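Local coordinates for protein D-aminoacyl-tRNA deacylase 1 (Homo sapiens, PDB 2OKV) that removes D-amino acids, and glycine mischarged onto tRNA(Ala), from aminoacyl-tRNAs as a homodimeric editing enzyme, and binds DNA with a possible role in replication, at residues 7-12 and 136-141; 25-30 and 52-57; 32-37 and 93-98. All coordinates share one frame; numbering follows the deposited sequence.

Overall arrangement
Contacts 1 and 2 are neighbours, their centres about 9 Å apart, and share the mixed sheet in which strands 2-8 and 26-32 lie side by side. R7 joins them: it grips D138 in contact 1, while its NH1 bonds to V54 O of contact 2, and V8 N meets G26 O. Contact 1 holds the Gly-cisPro pair of G139 and P140, and contact 2 holds C28, a magnesium ligand; the N137 and I27 side chains each lie about 7 Å from that metal. Contact 3 joins two loops on the opposite side of the chain's centre. Its centre is about 27 Å from that of contact 1 and 25 Å from that of contact 2.

Contact 1. Residues 7-12 and 136-141; sequences RVTRAS and QNDGPV
The guanidinium of R7 has V141 CG2 over one face, 3.5 Å from R7 NH2, and the D138 carbonyl at its edge. R7 NE and NH2 hold D138 O side-on, both at 2.8 Å, with the oxygen in the guanidinium plane; NE comes in tilted from the carbonyl plane, NH2 from well above it. A bend at chi3 (75°) turns the arginine into this pose. D138 OD2 lies well out of the guanidinium plane, 3.6 Å from R7 NE, a salt bridge of charges alone; a water joins OD2 to V8 O, and OD1 bonds to Y130 and Q132 of the second subunit. The backbones also lock together, D138 N to R7 O at 2.7 Å and R7 N to V141 O at 3.0 Å, while T9 CG2 rests on D138 CB at 3.4 Å. The turn thus held contains G139, whose phi of 146° would press a side chain against the preceding carbonyl, and cis P140, the Gly-cisPro motif that by similarity enters the partner's active site to reject L-amino acids. Around the corner at T9, strand 2-8 gives way to strand 10-15, which pairs with strand 131-137; residues 136-139 continue that sheet antiparallel into the second subunit.

Contact 2. Residues 25-30 and 52-57; sequences RGICVL and LRVFED
V54 and F55, the two residues of a classic beta bulge facing one residue of strand 65-66, pack on G26 and I27 at the start of strand 26-32. The meeting is wholly buried, with no hydrogen bond between the segments. I27 is its hub: the CD1 methyl reaches V54 CG1 at 3.8 Å and F55 CE1 at 4.1 Å, and comes just within range of L52 CD1 at 4.5 Å. The approach of I27 to both V54 and F55 is slanted, and CD1 meets the F55 ring neither squarely on a face nor at an edge.

F55 presents its edge to the backbone instead. F55 CZ lies 3.4 Å from G26 O, close to the ring plane, so the slightly positive hydrogen on CZ probably faces the carbonyl oxygen in a weak electrostatic contact. That oxygen also has V8 N beside it, a probable hydrogen bond. With F55 CG set beside its own backbone N (chi1 -60°), the ring tucks under V54, whose CG1 sits over the ring centre, a CH-pi type of packing. V54 CG1 thus touches both the F55 face and the I27 methyl, tying the three together.

The short strand 53-55 runs across strand 26-30 at 124° with axes 8.8 Å apart, so it packs on the mixed sheet without pairing with this strand. Next to I27 in the chain is C28, a magnesium ligand. Y72 meets the F55 ring edge-to-face, and R7 of strand 2-8 lies against it as well as bonding to V54 O. V5 of strand 2-8 touches I27 and L52, I74 of strand 73-78 packs on I27, and V141 and I143 of strand 141-146 cover V54.

Contact 3. Residues 32-37 and 93-98; sequences GISLED and FHLAMP
L95 O is approached by two groups of the other loop: L35 N donates a hydrogen bond of 2.9 Å, and S34 CA lies 3.2 Å away in a CA-H...O contact. A second backbone bond, M97 N to I33 O at 3.0 Å, is almost straight (177° at the hydrogen). Together these make a single bridge between S34 and A96 in two loops that otherwise have no regular secondary structure.

Each loop contains a type I turn, F93 to A96 and S34 to D37. The second is braced by D37: its OD2 takes S34 N at 2.7 Å from above the carboxylate plane, while D37 N bonds back to S34 O. D37 OD1 turns to the N-terminal nitrogen of M1, so the carboxylate is held at both oxygens.

M97 fills the buried side. Its CG lies anti to the backbone N (chi1 -173°), and a bend at chi3 (-76°) folds the methyl back, CE lying 3.4 Å from S34 O and 3.7 Å from I33 CG2; F105 of helix 99-116 packs against both I33 and M97. L35, exposed at the end of the bridge, reaches H94 O with CD1 at 3.4 Å and P98 CD with CD2 at 3.9 Å, the leucine and proline side chains crossing at about a right angle. P98 is the N-cap of helix 99-116, so the bridge lies where the chain enters that helix, beside the loop leading to helix 39-51.

The grip is therefore chiefly backbone to backbone, with the apolar contacts I33-M97 and L35-P98 beside the bonds. The nearby M1 ammonium probably favours a charged D37, though E41, a like charge beside OD1, would tend to oppose this.

Contact 1. Residues 7-12 and 136-141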
loop_
_atom_site.group_PDB
_atom_site.type_symbol
_atom_site.label_atom_id
_atom_site.label_comp_id
_atom_site.label_asym_id
_atom_site.label_seq_id
_atom_site.Cartn_x
_atom_site.Cartn_y
_atom_site.Cartn_z
ATOM N N ARG B 7 0.902 5.119 -6.954
ATOM C CA ARG B 7 1.434 5.971 -8.012
ATOM C C ARG B 7 2.724 6.575 -7.492
ATOM O O ARG B 7 2.749 7.120 -6.398
ATOM C CB ARG B 7 0.446 7.085 -8.376
ATOM C CG ARG B 7 0.961 8.038 -9.459
ATOM C CD ARG B 7 -0.062 9.086 -9.862
ATOM N NE ARG B 7 -0.198 10.130 -8.846
ATOM C CZ ARG B 7 -1.011 11.174 -8.942
ATOM N NH1 ARG B 7 -1.803 11.314 -10.003
ATOM N NH2 ARG B 7 -1.047 12.074 -7.959
ATOM N N VAL B 8 3.791 6.500 -8.281
ATOM C CA VAL B 8 5.100 6.968 -7.800
ATOM C C VAL B 8 5.745 8.041 -8.688
ATOM O O VAL B 8 5.538 8.044 -9.926
ATOM C CB VAL B 8 6.087 5.785 -7.582
ATOM C CG1 VAL B 8 5.547 4.815 -6.527
ATOM C CG2 VAL B 8 6.396 5.055 -8.894
ATOM N N THR B 9 6.521 8.949 -8.081
ATOM C CA THR B 9 7.401 9.760 -8.923
ATOM C C THR B 9 8.704 8.999 -9.185
ATOM O O THR B 9 9.342 9.204 -10.206
ATOM C CB THR B 9 7.642 11.234 -8.443
ATOM O OG1 THR B 9 8.846 11.313 -7.701
ATOM C CG2 THR B 9 6.515 11.750 -7.647
ATOM N N ARG B 10 9.050 8.084 -8.276
ATOM C CA ARG B 10 10.127 7.129 -8.479
ATOM C C ARG B 10 9.996 5.975 -7.476
ATOM O O ARG B 10 9.281 6.083 -6.498
ATOM C CB ARG B 10 11.508 7.807 -8.362
ATOM C CG ARG B 10 11.761 8.491 -7.018
ATOM C CD ARG B 10 13.141 9.162 -6.940
ATOM N NE ARG B 10 13.337 10.200 -7.959
ATOM C CZ ARG B 10 12.895 11.458 -7.886
ATOM N NH1 ARG B 10 12.214 11.887 -6.827
ATOM N NH2 ARG B 10 13.155 12.299 -8.877
ATOM N N ALA B 11 10.696 4.877 -7.718
ATOM C CA ALA B 11 10.640 3.741 -6.809
ATOM C C ALA B 11 11.851 2.880 -7.064
ATOM O O ALA B 11 12.389 2.886 -8.165
ATOM C CB ALA B 11 9.368 2.949 -7.036
ATOM N N SER B 12 12.292 2.144 -6.051
ATOM C CA SER B 12 13.422 1.243 -6.243
ATOM C C SER B 12 13.419 0.134 -5.217
ATOM O O SER B 12 12.730 0.212 -4.200
ATOM C CB SER B 12 14.746 2.006 -6.173
ATOM O OG SER B 12 14.877 2.655 -4.928
ATOM N N GLN B 136 8.312 6.365 -3.557
ATOM C CA GLN B 136 7.956 7.781 -3.441
ATOM C C GLN B 136 6.539 7.964 -3.977
ATOM O O GLN B 136 6.335 8.221 -5.175
ATOM C CB GLN B 136 8.971 8.713 -4.128
ATOM C CG GLN B 136 8.687 10.205 -3.802
ATOM C CD GLN B 136 9.638 11.202 -4.436
ATOM O OE1 GLN B 136 9.214 12.297 -4.877
ATOM N NE2 GLN B 136 10.919 10.862 -4.474
ATOM N N ASN B 137 5.566 7.789 -3.078
ATOM C CA ASN B 137 4.159 7.793 -3.437
ATOM C C ASN B 137 3.726 9.224 -3.780
ATOM O O ASN B 137 3.774 10.109 -2.931
ATOM C CB ASN B 137 3.327 7.200 -2.293
ATOM C CG ASN B 137 1.871 6.917 -2.696
ATOM O OD1 ASN B 137 1.274 7.653 -3.464
ATOM N ND2 ASN B 137 1.312 5.830 -2.178
ATOM N N ASP B 138 3.320 9.418 -5.033
ATOM C CA ASP B 138 3.027 10.741 -5.618
ATOM C C ASP B 138 1.565 11.116 -5.427
ATOM O O ASP B 138 0.704 10.682 -6.203
ATOM C CB ASP B 138 3.378 10.681 -7.099
ATOM C CG ASP B 138 3.126 11.964 -7.826
ATOM O OD1 ASP B 138 3.181 13.047 -7.211
ATOM O OD2 ASP B 138 2.901 11.870 -9.048
ATOM N N GLY B 139 1.290 11.897 -4.373
ATOM C CA GLY B 139 -0.065 12.382 -4.098
ATOM C C GLY B 139 -0.430 12.523 -2.626
ATOM O O GLY B 139 -0.673 13.635 -2.144
ATOM N N PRO B 140 -0.497 11.397 -1.891
ATOM C CA PRO B 140 -0.290 10.032 -2.340
ATOM C C PRO B 140 -1.517 9.553 -3.135
ATOM O O PRO B 140 -2.598 10.117 -2.984
ATOM C CB PRO B 140 -0.146 9.249 -1.026
ATOM C CG PRO B 140 -0.988 10.010 -0.041
ATOM C CD PRO B 140 -0.867 11.473 -0.459
ATOM N N VAL B 141 -1.325 8.544 -3.982
ATOM C CA VAL B 141 -2.439 7.862 -4.672
ATOM C C VAL B 141 -2.217 6.364 -4.478
ATOM O O VAL B 141 -1.150 5.826 -4.834
ATOM C CB VAL B 141 -2.519 8.205 -6.181
ATOM C CG1 VAL B 141 -3.522 7.293 -6.888
ATOM C CG2 VAL B 141 -2.943 9.639 -6.372
HETATM O O HOH W 1 3.739 9.919 -10.979
#

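Contact 2. Residues 25-30 and 52-57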
loop_
_atom_site.group_PDB
_atom_site.type_symbol
_atom_site.label_atom_id
_atom_site.label_comp_id
_atom_site.label_asym_id
_atom_site.label_seq_id
_atom_site.Cartn_x
_atom_site.Cartn_y
_atom_site.Cartn_z
ATOM N N ARG B 25 8.870 7.875 -13.022
ATOM C CA ARG B 25 7.426 8.015 -12.912
ATOM C C ARG B 25 6.711 6.736 -13.358
ATOM O O ARG B 25 7.094 6.099 -14.348
ATOM C CB ARG B 25 6.942 9.201 -13.742
ATOM C CG ARG B 25 7.351 10.548 -13.180
ATOM C CD ARG B 25 6.417 11.620 -13.718
ATOM N NE ARG B 25 6.659 12.931 -13.123
ATOM C CZ ARG B 25 7.130 13.980 -13.796
ATOM N NH1 ARG B 25 7.412 13.872 -15.093
ATOM N NH2 ARG B 25 7.317 15.146 -13.180
ATOM N N GLY B 26 5.671 6.368 -12.622
ATOM C CA GLY B 26 4.883 5.200 -12.953
ATOM C C GLY B 26 4.156 4.646 -11.739
ATOM O O GLY B 26 3.583 5.388 -10.938
ATOM N N ILE B 27 4.217 3.334 -11.583
ATOM C CA ILE B 27 3.391 2.648 -10.599
ATOM C C ILE B 27 4.176 1.512 -9.907
ATOM O O ILE B 27 4.914 0.787 -10.562
ATOM C CB ILE B 27 2.077 2.245 -11.341
ATOM C CG1 ILE B 27 0.824 2.661 -10.598
ATOM C CG2 ILE B 27 2.064 0.869 -12.044
ATOM C CD1 ILE B 27 -0.297 2.833 -11.523
ATOM N N CYS B 28 4.052 1.415 -8.580
ATOM C CA CYS B 28 4.612 0.299 -7.812
ATOM C C CYS B 28 3.462 -0.602 -7.403
ATOM O O CYS B 28 2.506 -0.157 -6.773
ATOM C CB CYS B 28 5.374 0.788 -6.557
ATOM S SG CYS B 28 6.094 -0.553 -5.544
ATOM N N VAL B 29 3.562 -1.867 -7.770
ATOM C CA VAL B 29 2.518 -2.839 -7.505
ATOM C C VAL B 29 3.053 -3.853 -6.502
ATOM O O VAL B 29 4.087 -4.500 -6.738
ATOM C CB VAL B 29 2.087 -3.571 -8.806
ATOM C CG1 VAL B 29 0.977 -4.598 -8.518
ATOM C CG2 VAL B 29 1.650 -2.555 -9.871
ATOM N N LEU B 30 2.360 -3.968 -5.372
ATOM C CA LEU B 30 2.623 -5.033 -4.430
ATOM C C LEU B 30 1.600 -6.116 -4.684
ATOM O O LEU B 30 0.395 -5.875 -4.551
ATOM C CB LEU B 30 2.547 -4.508 -2.996
ATOM C CG LEU B 30 3.624 -3.460 -2.675
ATOM C CD1 LEU B 30 3.267 -2.681 -1.428
ATOM C CD2 LEU B 30 5.025 -4.120 -2.507
ATOM N N LEU B 52 -5.448 0.781 -15.394
ATOM C CA LEU B 52 -5.821 1.610 -14.251
ATOM C C LEU B 52 -5.459 3.089 -14.473
ATOM O O LEU B 52 -4.275 3.444 -14.575
ATOM C CB LEU B 52 -5.107 1.102 -12.998
ATOM C CG LEU B 52 -5.639 1.285 -11.563
ATOM C CD1 LEU B 52 -4.501 1.637 -10.621
ATOM C CD2 LEU B 52 -6.804 2.214 -11.414
ATOM N N ARG B 53 -6.481 3.933 -14.499
ATOM C CA ARG B 53 -6.338 5.364 -14.798
ATOM C C ARG B 53 -5.992 6.177 -13.548
ATOM O O ARG B 53 -6.871 6.728 -12.874
ATOM C CB ARG B 53 -7.626 5.921 -15.404
ATOM C CG ARG B 53 -7.984 5.455 -16.818
ATOM C CD ARG B 53 -9.459 5.874 -17.141
ATOM N NE ARG B 53 -9.604 6.445 -18.473
ATOM C CZ ARG B 53 -10.198 7.612 -18.748
ATOM N NH1 ARG B 53 -10.729 8.367 -17.783
ATOM N NH2 ARG B 53 -10.257 8.035 -20.001
ATOM N N VAL B 54 -4.702 6.277 -13.278
ATOM C CA VAL B 54 -4.214 6.918 -12.077
ATOM C C VAL B 54 -3.444 8.218 -12.397
ATOM O O VAL B 54 -3.036 8.963 -11.497
ATOM C CB VAL B 54 -3.394 5.856 -11.304
ATOM C CG1 VAL B 54 -1.930 6.209 -11.180
ATOM C CG2 VAL B 54 -4.069 5.475 -10.017
ATOM N N PHE B 55 -3.275 8.491 -13.690
ATOM C CA PHE B 55 -2.497 9.650 -14.148
ATOM C C PHE B 55 -3.348 10.747 -14.778
ATOM O O PHE B 55 -4.460 10.489 -15.250
ATOM C CB PHE B 55 -1.391 9.195 -15.110
ATOM C CG PHE B 55 -0.428 8.223 -14.486
ATOM C CD1 PHE B 55 -0.544 6.851 -14.720
ATOM C CD2 PHE B 55 0.580 8.676 -13.631
ATOM C CE1 PHE B 55 0.334 5.939 -14.101
ATOM C CE2 PHE B 55 1.472 7.770 -13.015
ATOM C CZ PHE B 55 1.334 6.399 -13.249
ATOM N N GLU B 56 -2.814 11.971 -14.770
ATOM C CA GLU B 56 -3.470 13.129 -15.399
ATOM C C GLU B 56 -3.169 13.216 -16.902
ATOM O O GLU B 56 -2.141 12.712 -17.357
ATOM C CB GLU B 56 -3.001 14.433 -14.743
ATOM C CG GLU B 56 -3.152 14.514 -13.232
ATOM C CD GLU B 56 -2.467 15.755 -12.635
ATOM O OE1 GLU B 56 -1.960 16.609 -13.404
ATOM O OE2 GLU B 56 -2.441 15.879 -11.390
ATOM N N ASP B 57 -4.064 13.848 -17.659
ATOM C CA ASP B 57 -3.768 14.279 -19.034
ATOM C C ASP B 57 -3.034 15.635 -19.047
ATOM O O ASP B 57 -2.748 16.189 -17.988
ATOM C CB ASP B 57 -5.036 14.292 -19.912
ATOM C CG ASP B 57 -6.039 15.378 -19.520
ATOM O OD1 ASP B 57 -5.743 16.238 -18.653
ATOM O OD2 ASP B 57 -7.144 15.376 -20.103
#

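Contact 3. Residues 32-37 and 93-98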
loop_
_atom_site.group_PDB
_atom_site.type_symbol
_atom_site.label_atom_id
_atom_site.label_comp_id
_atom_site.label_asym_id
_atom_site.label_seq_id
_atom_site.Cartn_x
_atom_site.Cartn_y
_atom_site.Cartn_z
ATOM N N GLY B 32 -0.199 -9.786 -4.204
ATOM C CA GLY B 32 -0.543 -10.893 -3.317
ATOM C C GLY B 32 -1.248 -12.039 -4.016
ATOM O O GLY B 32 -2.413 -11.920 -4.386
ATOM N N ILE B 33 -0.540 -13.156 -4.172
ATOM C CA ILE B 33 -1.049 -14.337 -4.870
ATOM C C ILE B 33 -1.634 -15.353 -3.891
ATOM O O ILE B 33 -0.967 -15.797 -2.952
ATOM C CB ILE B 33 0.068 -15.034 -5.707
ATOM C CG1 ILE B 33 0.643 -14.081 -6.767
ATOM C CG2 ILE B 33 -0.451 -16.314 -6.366
ATOM C CD1 ILE B 33 2.102 -14.461 -7.188
ATOM N N SER B 34 -2.879 -15.749 -4.132
ATOM C CA SER B 34 -3.548 -16.686 -3.247
ATOM C C SER B 34 -3.490 -18.097 -3.810
ATOM O O SER B 34 -3.297 -18.285 -5.012
ATOM C CB SER B 34 -5.002 -16.280 -3.044
ATOM O OG SER B 34 -5.854 -17.081 -3.831
ATOM N N LEU B 35 -3.664 -19.069 -2.915
ATOM C CA LEU B 35 -3.798 -20.490 -3.232
ATOM C C LEU B 35 -4.773 -20.801 -4.365
ATOM O O LEU B 35 -4.522 -21.693 -5.179
ATOM C CB LEU B 35 -4.283 -21.243 -1.991
ATOM C CG LEU B 35 -3.301 -22.100 -1.194
ATOM C CD1 LEU B 35 -3.994 -22.660 0.045
ATOM C CD2 LEU B 35 -2.734 -23.230 -2.045
ATOM N N GLU B 36 -5.901 -20.097 -4.389
ATOM C CA GLU B 36 -6.955 -20.387 -5.368
ATOM C C GLU B 36 -6.731 -19.698 -6.720
ATOM O O GLU B 36 -7.493 -19.930 -7.666
ATOM C CB GLU B 36 -8.345 -20.070 -4.798
ATOM C CG GLU B 36 -9.154 -21.318 -4.407
ATOM C CD GLU B 36 -10.662 -21.071 -4.418
ATOM O OE1 GLU B 36 -11.413 -21.933 -4.934
ATOM O OE2 GLU B 36 -11.101 -20.009 -3.918
ATOM N N ASP B 37 -5.671 -18.888 -6.811
ATOM C CA ASP B 37 -5.371 -18.128 -8.028
ATOM C C ASP B 37 -5.035 -19.024 -9.235
ATOM O O ASP B 37 -4.405 -20.072 -9.111
ATOM C CB ASP B 37 -4.277 -17.080 -7.786
ATOM C CG ASP B 37 -4.793 -15.823 -7.057
ATOM O OD1 ASP B 37 -6.021 -15.543 -7.043
ATOM O OD2 ASP B 37 -3.950 -15.096 -6.503
ATOM N N PHE B 93 -1.258 -16.706 7.217
ATOM C CA PHE B 93 -1.075 -16.595 5.766
ATOM C C PHE B 93 -1.492 -17.837 4.982
ATOM O O PHE B 93 -1.008 -18.054 3.868
ATOM C CB PHE B 93 0.373 -16.199 5.436
ATOM C CG PHE B 93 0.824 -14.944 6.124
ATOM C CD1 PHE B 93 1.635 -15.012 7.257
ATOM C CD2 PHE B 93 0.414 -13.694 5.661
ATOM C CE1 PHE B 93 2.043 -13.853 7.909
ATOM C CE2 PHE B 93 0.816 -12.526 6.314
ATOM C CZ PHE B 93 1.635 -12.612 7.443
ATOM N N HIS B 94 -2.407 -18.625 5.550
ATOM C CA HIS B 94 -2.833 -19.897 4.954
ATOM C C HIS B 94 -3.470 -19.751 3.570
ATOM O O HIS B 94 -3.515 -20.717 2.805
ATOM C CB HIS B 94 -3.799 -20.644 5.885
ATOM C CG HIS B 94 -5.211 -20.148 5.814
ATOM N ND1 HIS B 94 -5.714 -19.201 6.682
ATOM C CD2 HIS B 94 -6.226 -20.461 4.972
ATOM C CE1 HIS B 94 -6.977 -18.955 6.379
ATOM N NE2 HIS B 94 -7.312 -19.709 5.347
ATOM N N LEU B 95 -3.984 -18.559 3.269
ATOM C CA LEU B 95 -4.630 -18.294 1.986
ATOM C C LEU B 95 -3.617 -17.911 0.903
ATOM O O LEU B 95 -3.920 -17.980 -0.291
ATOM C CB LEU B 95 -5.702 -17.202 2.116
ATOM C CG LEU B 95 -7.103 -17.491 1.542
ATOM C CD1 LEU B 95 -7.074 -18.263 0.208
ATOM C CD2 LEU B 95 -7.963 -18.248 2.553
ATOM N N ALA B 96 -2.425 -17.497 1.321
ATOM C CA ALA B 96 -1.360 -17.192 0.369
ATOM C C ALA B 96 -0.844 -18.482 -0.277
ATOM O O ALA B 96 -0.782 -19.532 0.376
ATOM C CB ALA B 96 -0.235 -16.447 1.050
ATOM N N MET B 97 -0.494 -18.399 -1.561
ATOM C CA MET B 97 0.121 -19.530 -2.263
ATOM C C MET B 97 1.548 -19.757 -1.742
ATOM O O MET B 97 2.325 -18.799 -1.661
ATOM C CB MET B 97 0.132 -19.275 -3.776
ATOM C CG MET B 97 0.587 -20.464 -4.639
ATOM S SD MET B 97 0.669 -19.981 -6.379
ATOM C CE MET B 97 -1.063 -19.970 -6.855
ATOM N N PRO B 98 1.889 -21.015 -1.370
ATOM C CA PRO B 98 3.251 -21.378 -0.951
ATOM C C PRO B 98 4.322 -20.979 -1.975
ATOM O O PRO B 98 4.091 -21.069 -3.189
ATOM C CB PRO B 98 3.194 -22.905 -0.808
ATOM C CG PRO B 98 1.892 -23.333 -1.397
ATOM C CD PRO B 98 0.972 -22.165 -1.297
#